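Local coordinates for protein P domain of VPI (Norovirus Hu/GI.7/TCH-060/USA/2003, PDB 4P12) that forms the protruding domain of a norovirus capsid protein, a paired surface module that probably mediates attachment to host-cell glycans, at residues A[77-82]-A[140-145]; A[161-166]-A[209-214]; A[203-208]-A[215-220]. One frame throughout, in Å; residues are numbered along the deposited sequence.

Interaction 1 of 3, residues A[77-82]-A[140-145]; sequences KGLNLT and GSIEFT
F144 lays its ring back across the backbone of K77 and G78, and this end of the contact is the tightly packed one. A chi1 of 68°, which sets CG between the backbone N and carbonyl carbon, carries the ring toward strand 77-82. K77 CB then sits over one face, 4.0 Å from the F144 ring centroid, in a CH-pi contact, while F144 CE2 comes obliquely to 3.4 Å from G78 O. L79 crosses the ring at about a right angle, its CG 3.9 Å from F144 CE2. Beside it L79 and I142 form a hydrogen-bonded antiparallel pair, with L79 N to I142 O at 2.8 Å and I142 N to L79 O at 3.2 Å. L79 and F144 both reach L127, and T145 is backbone-bonded to D128. Strand 141-144 therefore meets strand 124-129, the opposite margin of the six-stranded antiparallel sheet, consistent with the closed barrel of the norovirus P2 subdomain. The face of N80, S141 and E143 is the looser, solvent side: N80 is exposed, S141 and E143 are partly exposed, and no side-chain hydrogen bond joins them across the strands. G140, at a phi of 111°, forms with S141 a G1 beta bulge against the preceding chain, not against strand 77-82. G140 O accepts L81 N at 2.8 Å and also accepts a hydrogen bond from a water that donates to L81 O as well.

Interaction 2 of 3, residues A[161-166]-A[209-214]; sequences VSPSTS and PIVSGN
V161 O accepts a hydrogen bond from V211 N at 3.0 Å. The bond is nearly straight, 171° at the hydrogen. V161 N also reaches P209 O, in a weak bond. The two bonds flank I210 in sequence, their partners P209 and V211 standing on either side of the residue that makes a single backbone bridge with V161. Over the touching parts the two chains run in almost the same direction, 5° apart.

The side chains follow this order. V161 and I210 lie side by side and point the same way, with V161 CG2 4.0 Å from I210 CG1 and equally far from its CG2; both also touch V170. V211 turns its CB toward the strand, 4.0 Å from S162 CB, so V211 CB packs on the S162 methylene. The hydroxyl of S162 is employed on another strand, in a hydrogen bond with H109 NE2. Past the bridge the packing tightens: P163 CD lies 3.4 Å from V211 O, and P163 CG is pressed to 3.4 Å from S212 CB, closer than usual for two carbons. S212 adopts a phi of 65°, and the chain turns away from the strand beyond it.

P209 and V211 both touch W160 of the same chain; P209 also packs on F113 of the second subunit, and V211 on G121 of that subunit. Geometrically, a loop between strands 200-207 and 217-220 is clipped to the end of strand 153-162 by one bridge, consistent with the junction between the P1 subdomain and the inserted P2 barrel of norovirus P domains, next to the dimer interface.

Interaction 3 of 3, residues A[203-208]-A[215-220]; sequences YFMSDF and TAQVPC
The F204 ring presents its edge to C220, whose O lies near the ring plane, 3.6 Å from F204 CD2. Two other rings flank the contact: Y203 stands obliquely to P219 CB and meets W173 edge to face, and F208 comes obliquely against V218 CG2. Y203 and F204 lie on, and F208 just beyond, one arm of a beta hairpin, strands 200-207 and 217-220, within the sheet of what is probably the P1 subdomain. The axes of the two segments run at 152°, close to antiparallel.

F204 with C220 and S206 with V218 are the hydrogen-bonded pairs. F204 N to C220 O is short at 2.8 Å and nearly straight, 172° at the hydrogen, and V218 N to S206 O is 2.9 Å. The pairing reaches one residue beyond the strand, where F208 N meets A216 O at 3.0 Å. A216 is the centre of an inverse gamma turn leading into strand 217-220.

M205 and P219 form a non-hydrogen-bonded pair, so the missing N-H of the proline costs no bond across the hairpin. With all three of its torsions near -60°, M205 curls over the pyrrolidine ring, placing SD 3.6 Å from P219 CB and CE 3.7 Å from P219 N. D207 and Q217 lie side by side on that same face, pointing the same way. On the opposite face, C220 SG lies beside the F204 backbone, 3.6 Å from F204 O. V218 O has two donors: N19 ND2 and, at 3.1 Å, S206 N.

Overall arrangement
Interaction 3 is the buried one, with its centre about 10 Å from that of the chain; interactions 1 and 2 are partly buried and lie about 21 and 18 Å out. Interactions 1 and 2 reach the same six-stranded sheet, at an outermost strand and at the end of an inner one, with centres about 21 Å apart and no touch. Interactions 2 and 3 share the hairpin and its loop and meet directly, I210 CD1 packing on V218 CG2. Antiparallel strand pairing holds interactions 1 and 3, less regular at the ends of interaction 1, whereas interaction 2 has a single bridge plus proline packing. Both 2 and 3 touch the second subunit; interaction 1 does not.

Interaction 1 of 3, residues A[77-82]-A[140-145]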
loop_
_atom_site.group_PDB
_atom_site.type_symbol
_atom_site.label_atom_id
_atom_site.label_comp_id
_atom_site.label_asym_id
_atom_site.label_seq_id
_atom_site.Cartn_x
_atom_site.Cartn_y
_atom_site.Cartn_z
ATOM N N LYS A 77 -13.201 18.190 19.876
ATOM C CA LYS A 77 -13.516 17.508 18.622
ATOM C C LYS A 77 -13.321 15.995 18.663
ATOM O O LYS A 77 -12.552 15.463 19.471
ATOM C CB LYS A 77 -12.595 18.043 17.527
ATOM C CG LYS A 77 -12.541 19.551 17.471
ATOM C CD LYS A 77 -13.626 20.112 16.586
ATOM C CE LYS A 77 -13.525 21.630 16.544
ATOM N NZ LYS A 77 -12.263 22.069 15.877
ATOM N N GLY A 78 -13.984 15.307 17.740
ATOM C CA GLY A 78 -13.751 13.888 17.565
ATOM C C GLY A 78 -14.101 13.440 16.162
ATOM O O GLY A 78 -14.597 14.230 15.357
ATOM N N LEU A 79 -13.844 12.167 15.876
ATOM C CA LEU A 79 -14.302 11.553 14.635
ATOM C C LEU A 79 -15.275 10.456 14.976
ATOM O O LEU A 79 -14.979 9.579 15.801
ATOM C CB LEU A 79 -13.152 10.920 13.848
ATOM C CG LEU A 79 -12.094 11.758 13.153
ATOM C CD1 LEU A 79 -11.089 10.831 12.447
ATOM C CD2 LEU A 79 -12.776 12.676 12.152
ATOM N N ASN A 80 -16.421 10.483 14.311
ATOM C CA ASN A 80 -17.301 9.327 14.332
ATOM C C ASN A 80 -16.858 8.458 13.171
ATOM O O ASN A 80 -17.043 8.812 11.997
ATOM C CB ASN A 80 -18.768 9.736 14.189
ATOM C CG ASN A 80 -19.354 10.301 15.485
ATOM O OD1 ASN A 80 -19.111 9.784 16.585
ATOM N ND2 ASN A 80 -20.134 11.370 15.358
ATOM N N LEU A 81 -16.231 7.338 13.508
ATOM C CA LEU A 81 -15.539 6.524 12.531
ATOM C C LEU A 81 -16.460 5.860 11.524
ATOM O O LEU A 81 -17.599 5.480 11.850
ATOM C CB LEU A 81 -14.713 5.451 13.251
ATOM C CG LEU A 81 -13.661 5.953 14.242
ATOM C CD1 LEU A 81 -13.070 4.768 15.016
ATOM C CD2 LEU A 81 -12.571 6.731 13.518
ATOM N N THR A 82 -15.960 5.742 10.296
ATOM C CA THR A 82 -16.578 4.882 9.296
ATOM C C THR A 82 -15.530 3.885 8.815
ATOM O O THR A 82 -14.352 3.967 9.195
ATOM C CB THR A 82 -17.115 5.711 8.091
ATOM O OG1 THR A 82 -16.013 6.340 7.408
ATOM C CG2 THR A 82 -18.085 6.776 8.569
ATOM N N GLY A 140 -16.739 3.107 18.098
ATOM C CA GLY A 140 -16.848 3.902 16.881
ATOM C C GLY A 140 -16.483 5.378 16.909
ATOM O O GLY A 140 -16.825 6.106 15.976
ATOM N N SER A 141 -15.820 5.850 17.960
ATOM C CA SER A 141 -15.371 7.248 17.938
ATOM C C SER A 141 -14.041 7.435 18.653
ATOM O O SER A 141 -13.690 6.686 19.568
ATOM C CB SER A 141 -16.419 8.210 18.513
ATOM O OG SER A 141 -16.578 8.041 19.906
ATOM N N ILE A 142 -13.289 8.429 18.204
ATOM C CA ILE A 142 -12.084 8.838 18.902
ATOM C C ILE A 142 -12.081 10.340 18.995
ATOM O O ILE A 142 -12.764 11.011 18.227
ATOM C CB ILE A 142 -10.815 8.376 18.174
ATOM C CG1 ILE A 142 -10.784 8.913 16.735
ATOM C CG2 ILE A 142 -10.694 6.848 18.215
ATOM C CD1 ILE A 142 -9.507 8.570 15.979
ATOM N N GLU A 143 -11.326 10.880 19.936
ATOM C CA GLU A 143 -11.186 12.321 19.966
ATOM C C GLU A 143 -9.830 12.712 19.426
ATOM O O GLU A 143 -8.899 11.907 19.412
ATOM C CB GLU A 143 -11.437 12.850 21.371
ATOM C CG GLU A 143 -12.876 12.561 21.766
ATOM C CD GLU A 143 -13.355 13.371 22.942
ATOM O OE1 GLU A 143 -12.537 14.107 23.540
ATOM O OE2 GLU A 143 -14.564 13.277 23.248
ATOM N N PHE A 144 -9.729 13.942 18.938
ATOM C CA PHE A 144 -8.456 14.432 18.434
ATOM C C PHE A 144 -8.349 15.915 18.729
ATOM O O PHE A 144 -9.347 16.588 18.986
ATOM C CB PHE A 144 -8.327 14.187 16.916
ATOM C CG PHE A 144 -9.282 15.014 16.076
ATOM C CD1 PHE A 144 -8.964 16.324 15.712
ATOM C CD2 PHE A 144 -10.497 14.481 15.651
ATOM C CE1 PHE A 144 -9.850 17.089 14.953
ATOM C CE2 PHE A 144 -11.373 15.224 14.891
ATOM C CZ PHE A 144 -11.059 16.533 14.541
ATOM N N THR A 145 -7.126 16.422 18.699
ATOM C CA THR A 145 -6.900 17.856 18.589
ATOM C C THR A 145 -6.143 18.093 17.291
ATOM O O THR A 145 -5.487 17.186 16.775
ATOM C CB THR A 145 -6.119 18.424 19.793
ATOM O OG1 THR A 145 -4.875 17.727 19.925
ATOM C CG2 THR A 145 -6.921 18.259 21.084
HETATM O O HOH W 1 -10.584 17.896 21.137
HETATM O O HOH W 2 -19.000 5.445 14.345
#

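Interaction 2 of 3, residues A[161-166]-A[209-214]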
loop_
_atom_site.group_PDB
_atom_site.type_symbol
_atom_site.label_atom_id
_atom_site.label_comp_id
_atom_site.label_asym_id
_atom_site.label_seq_id
_atom_site.Cartn_x
_atom_site.Cartn_y
_atom_site.Cartn_z
ATOM N N VAL A 161 4.156 8.611 15.237
ATOM C CA VAL A 161 3.695 8.363 16.608
ATOM C C VAL A 161 4.691 8.934 17.610
ATOM O O VAL A 161 5.877 9.107 17.295
ATOM C CB VAL A 161 3.453 6.856 16.895
ATOM C CG1 VAL A 161 2.353 6.289 15.975
ATOM C CG2 VAL A 161 4.759 6.053 16.768
ATOM N N SER A 162 4.209 9.233 18.813
ATOM C CA SER A 162 5.034 9.867 19.830
ATOM C C SER A 162 4.504 9.461 21.207
ATOM O O SER A 162 3.414 8.894 21.302
ATOM C CB SER A 162 5.042 11.390 19.640
ATOM O OG SER A 162 3.748 11.916 19.839
ATOM N N PRO A 163 5.272 9.734 22.275
ATOM C CA PRO A 163 4.884 9.251 23.610
ATOM C C PRO A 163 3.591 9.854 24.159
ATOM O O PRO A 163 3.265 11.019 23.888
ATOM C CB PRO A 163 6.055 9.683 24.499
ATOM C CG PRO A 163 7.190 9.832 23.588
ATOM C CD PRO A 163 6.630 10.313 22.282
ATOM N N SER A 164 2.884 9.065 24.961
ATOM C CA SER A 164 1.618 9.501 25.550
ATOM C C SER A 164 1.852 10.619 26.546
ATOM O O SER A 164 1.008 11.509 26.709
ATOM C CB SER A 164 0.919 8.329 26.235
ATOM O OG SER A 164 0.524 7.353 25.277
ATOM N N THR A 165 2.991 10.562 27.228
ATOM C CA THR A 165 3.353 11.603 28.184
ATOM C C THR A 165 4.817 11.979 27.994
ATOM O O THR A 165 5.606 11.204 27.453
ATOM C CB THR A 165 3.143 11.142 29.647
ATOM O OG1 THR A 165 3.925 9.969 29.903
ATOM C CG2 THR A 165 1.672 10.842 29.914
ATOM N N SER A 166 5.173 13.184 28.421
ATOM C CA SER A 166 6.551 13.646 28.346
ATOM C C SER A 166 7.465 12.742 29.171
ATOM O O SER A 166 7.185 12.458 30.335
ATOM C CB SER A 166 6.640 15.090 28.844
ATOM O OG SER A 166 7.973 15.564 28.831
ATOM N N PRO A 209 8.549 6.748 11.229
ATOM C CA PRO A 209 8.865 7.802 12.197
ATOM C C PRO A 209 8.217 7.614 13.573
ATOM O O PRO A 209 7.072 7.991 13.807
ATOM C CB PRO A 209 8.371 9.083 11.511
ATOM C CG PRO A 209 7.356 8.632 10.498
ATOM C CD PRO A 209 7.759 7.242 10.085
ATOM N N ILE A 210 9.022 7.104 14.500
ATOM C CA ILE A 210 8.624 6.909 15.879
ATOM C C ILE A 210 9.484 7.869 16.683
ATOM O O ILE A 210 10.713 7.790 16.646
ATOM C CB ILE A 210 8.923 5.475 16.362
ATOM C CG1 ILE A 210 8.167 4.442 15.518
ATOM C CG2 ILE A 210 8.574 5.327 17.854
ATOM C CD1 ILE A 210 8.429 3.003 15.906
ATOM N N VAL A 211 8.847 8.834 17.334
ATOM C CA VAL A 211 9.532 9.765 18.205
ATOM C C VAL A 211 9.618 9.121 19.578
ATOM O O VAL A 211 8.610 8.653 20.104
ATOM C CB VAL A 211 8.779 11.106 18.274
ATOM C CG1 VAL A 211 9.394 12.025 19.312
ATOM C CG2 VAL A 211 8.799 11.777 16.894
ATOM N N SER A 212 10.837 9.028 20.101
ATOM C CA SER A 212 11.105 8.427 21.410
ATOM C C SER A 212 10.780 6.948 21.446
ATOM O O SER A 212 10.220 6.454 22.425
ATOM C CB SER A 212 10.382 9.156 22.540
ATOM O OG SER A 212 10.770 10.505 22.592
ATOM N N GLY A 213 11.192 6.220 20.420
ATOM C CA GLY A 213 11.134 4.777 20.487
ATOM C C GLY A 213 12.556 4.285 20.575
ATOM O O GLY A 213 13.493 5.048 20.310
ATOM N N ASN A 214 12.743 3.040 20.984
ATOM C CA ASN A 214 14.100 2.533 21.132
ATOM C C ASN A 214 14.770 2.500 19.754
ATOM O O ASN A 214 15.964 2.792 19.624
ATOM C CB ASN A 214 14.105 1.155 21.791
ATOM C CG ASN A 214 13.835 1.220 23.289
ATOM O OD1 ASN A 214 13.872 2.293 23.902
ATOM N ND2 ASN A 214 13.576 0.061 23.889
#

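Interaction 3 of 3, residues A[203-208]-A[215-220]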
loop_
_atom_site.group_PDB
_atom_site.type_symbol
_atom_site.label_atom_id
_atom_site.label_comp_id
_atom_site.label_asym_id
_atom_site.label_seq_id
_atom_site.Cartn_x
_atom_site.Cartn_y
_atom_site.Cartn_z
ATOM N N TYR A 203 9.730 -11.561 12.857
ATOM C CA TYR A 203 9.126 -10.244 12.722
ATOM C C TYR A 203 9.699 -9.521 11.523
ATOM O O TYR A 203 10.913 -9.495 11.309
ATOM C CB TYR A 203 9.325 -9.424 14.000
ATOM C CG TYR A 203 8.652 -10.059 15.184
ATOM C CD1 TYR A 203 7.297 -9.867 15.398
ATOM C CD2 TYR A 203 9.355 -10.876 16.062
ATOM C CE1 TYR A 203 6.648 -10.454 16.476
ATOM C CE2 TYR A 203 8.712 -11.477 17.149
ATOM C CZ TYR A 203 7.355 -11.267 17.331
ATOM O OH TYR A 203 6.697 -11.854 18.400
ATOM N N PHE A 204 8.802 -8.940 10.740
ATOM C CA PHE A 204 9.171 -8.191 9.549
ATOM C C PHE A 204 9.159 -6.711 9.902
ATOM O O PHE A 204 8.139 -6.191 10.343
ATOM C CB PHE A 204 8.207 -8.540 8.410
ATOM C CG PHE A 204 8.187 -10.012 8.091
ATOM C CD1 PHE A 204 9.115 -10.549 7.216
ATOM C CD2 PHE A 204 7.288 -10.866 8.723
ATOM C CE1 PHE A 204 9.125 -11.910 6.931
ATOM C CE2 PHE A 204 7.293 -12.239 8.459
ATOM C CZ PHE A 204 8.208 -12.762 7.565
ATOM N N MET A 205 10.306 -6.047 9.728
ATOM C CA MET A 205 10.515 -4.689 10.248
ATOM C C MET A 205 10.486 -3.647 9.146
ATOM O O MET A 205 10.909 -3.918 8.021
ATOM C CB MET A 205 11.879 -4.584 10.933
ATOM C CG MET A 205 12.176 -5.662 11.951
ATOM S SD MET A 205 10.949 -5.736 13.270
ATOM C CE MET A 205 11.112 -4.109 13.977
ATOM N N SER A 206 9.962 -2.466 9.464
ATOM C CA SER A 206 10.002 -1.334 8.538
ATOM C C SER A 206 10.467 -0.092 9.268
ATOM O O SER A 206 10.107 0.105 10.437
ATOM C CB SER A 206 8.624 -1.046 7.951
ATOM O OG SER A 206 8.219 -2.084 7.072
ATOM N N ASP A 207 11.240 0.744 8.584
ATOM C CA ASP A 207 11.550 2.074 9.110
ATOM C C ASP A 207 10.244 2.872 9.175
ATOM O O ASP A 207 9.424 2.798 8.260
ATOM C CB ASP A 207 12.561 2.799 8.210
ATOM C CG ASP A 207 13.909 2.084 8.138
ATOM O OD1 ASP A 207 14.293 1.401 9.112
ATOM O OD2 ASP A 207 14.587 2.219 7.092
ATOM N N PHE A 208 10.056 3.652 10.244
ATOM C CA PHE A 208 8.851 4.468 10.401
ATOM C C PHE A 208 9.128 5.545 11.421
ATOM O O PHE A 208 9.874 5.296 12.373
ATOM C CB PHE A 208 7.671 3.615 10.878
ATOM C CG PHE A 208 6.345 4.286 10.717
ATOM C CD1 PHE A 208 5.763 4.392 9.457
ATOM C CD2 PHE A 208 5.694 4.836 11.817
ATOM C CE1 PHE A 208 4.542 5.021 9.296
ATOM C CE2 PHE A 208 4.468 5.461 11.659
ATOM C CZ PHE A 208 3.895 5.550 10.397
ATOM N N THR A 215 14.025 2.050 18.746
ATOM C CA THR A 215 14.392 2.265 17.346
ATOM C C THR A 215 13.212 2.854 16.592
ATOM O O THR A 215 12.074 2.769 17.059
ATOM C CB THR A 215 14.833 0.970 16.653
ATOM O OG1 THR A 215 13.738 0.044 16.634
ATOM C CG2 THR A 215 16.024 0.349 17.383
ATOM N N ALA A 216 13.476 3.473 15.447
ATOM C CA ALA A 216 12.402 3.976 14.605
ATOM C C ALA A 216 11.964 2.883 13.632
ATOM O O ALA A 216 12.102 3.034 12.407
ATOM C CB ALA A 216 12.838 5.232 13.871
ATOM N N GLN A 217 11.515 1.760 14.190
ATOM C CA GLN A 217 11.047 0.648 13.372
ATOM C C GLN A 217 9.765 0.061 13.934
ATOM O O GLN A 217 9.523 0.118 15.136
ATOM C CB GLN A 217 12.109 -0.451 13.296
ATOM C CG GLN A 217 13.263 -0.064 12.387
ATOM C CD GLN A 217 13.807 -1.256 11.627
ATOM O OE1 GLN A 217 13.621 -1.361 10.400
ATOM N NE2 GLN A 217 14.455 -2.174 12.341
ATOM N N VAL A 218 8.974 -0.541 13.053
ATOM C CA VAL A 218 7.715 -1.181 13.429
ATOM C C VAL A 218 7.726 -2.634 12.973
ATOM O O VAL A 218 7.988 -2.909 11.797
ATOM C CB VAL A 218 6.509 -0.440 12.808
ATOM C CG1 VAL A 218 5.220 -1.189 13.069
ATOM C CG2 VAL A 218 6.411 0.979 13.369
ATOM N N PRO A 219 7.447 -3.575 13.892
ATOM C CA PRO A 219 7.412 -4.996 13.525
ATOM C C PRO A 219 6.025 -5.414 13.044
ATOM O O PRO A 219 5.027 -4.807 13.460
ATOM C CB PRO A 219 7.730 -5.696 14.851
ATOM C CG PRO A 219 7.078 -4.791 15.870
ATOM C CD PRO A 219 7.315 -3.384 15.348
ATOM N N CYS A 220 5.957 -6.416 12.170
ATOM C CA CYS A 220 4.677 -7.079 11.902
ATOM C C CYS A 220 4.929 -8.571 11.733
ATOM O O CYS A 220 6.085 -8.995 11.597
ATOM C CB CYS A 220 3.983 -6.500 10.663
ATOM S SG CYS A 220 4.806 -6.864 9.079
#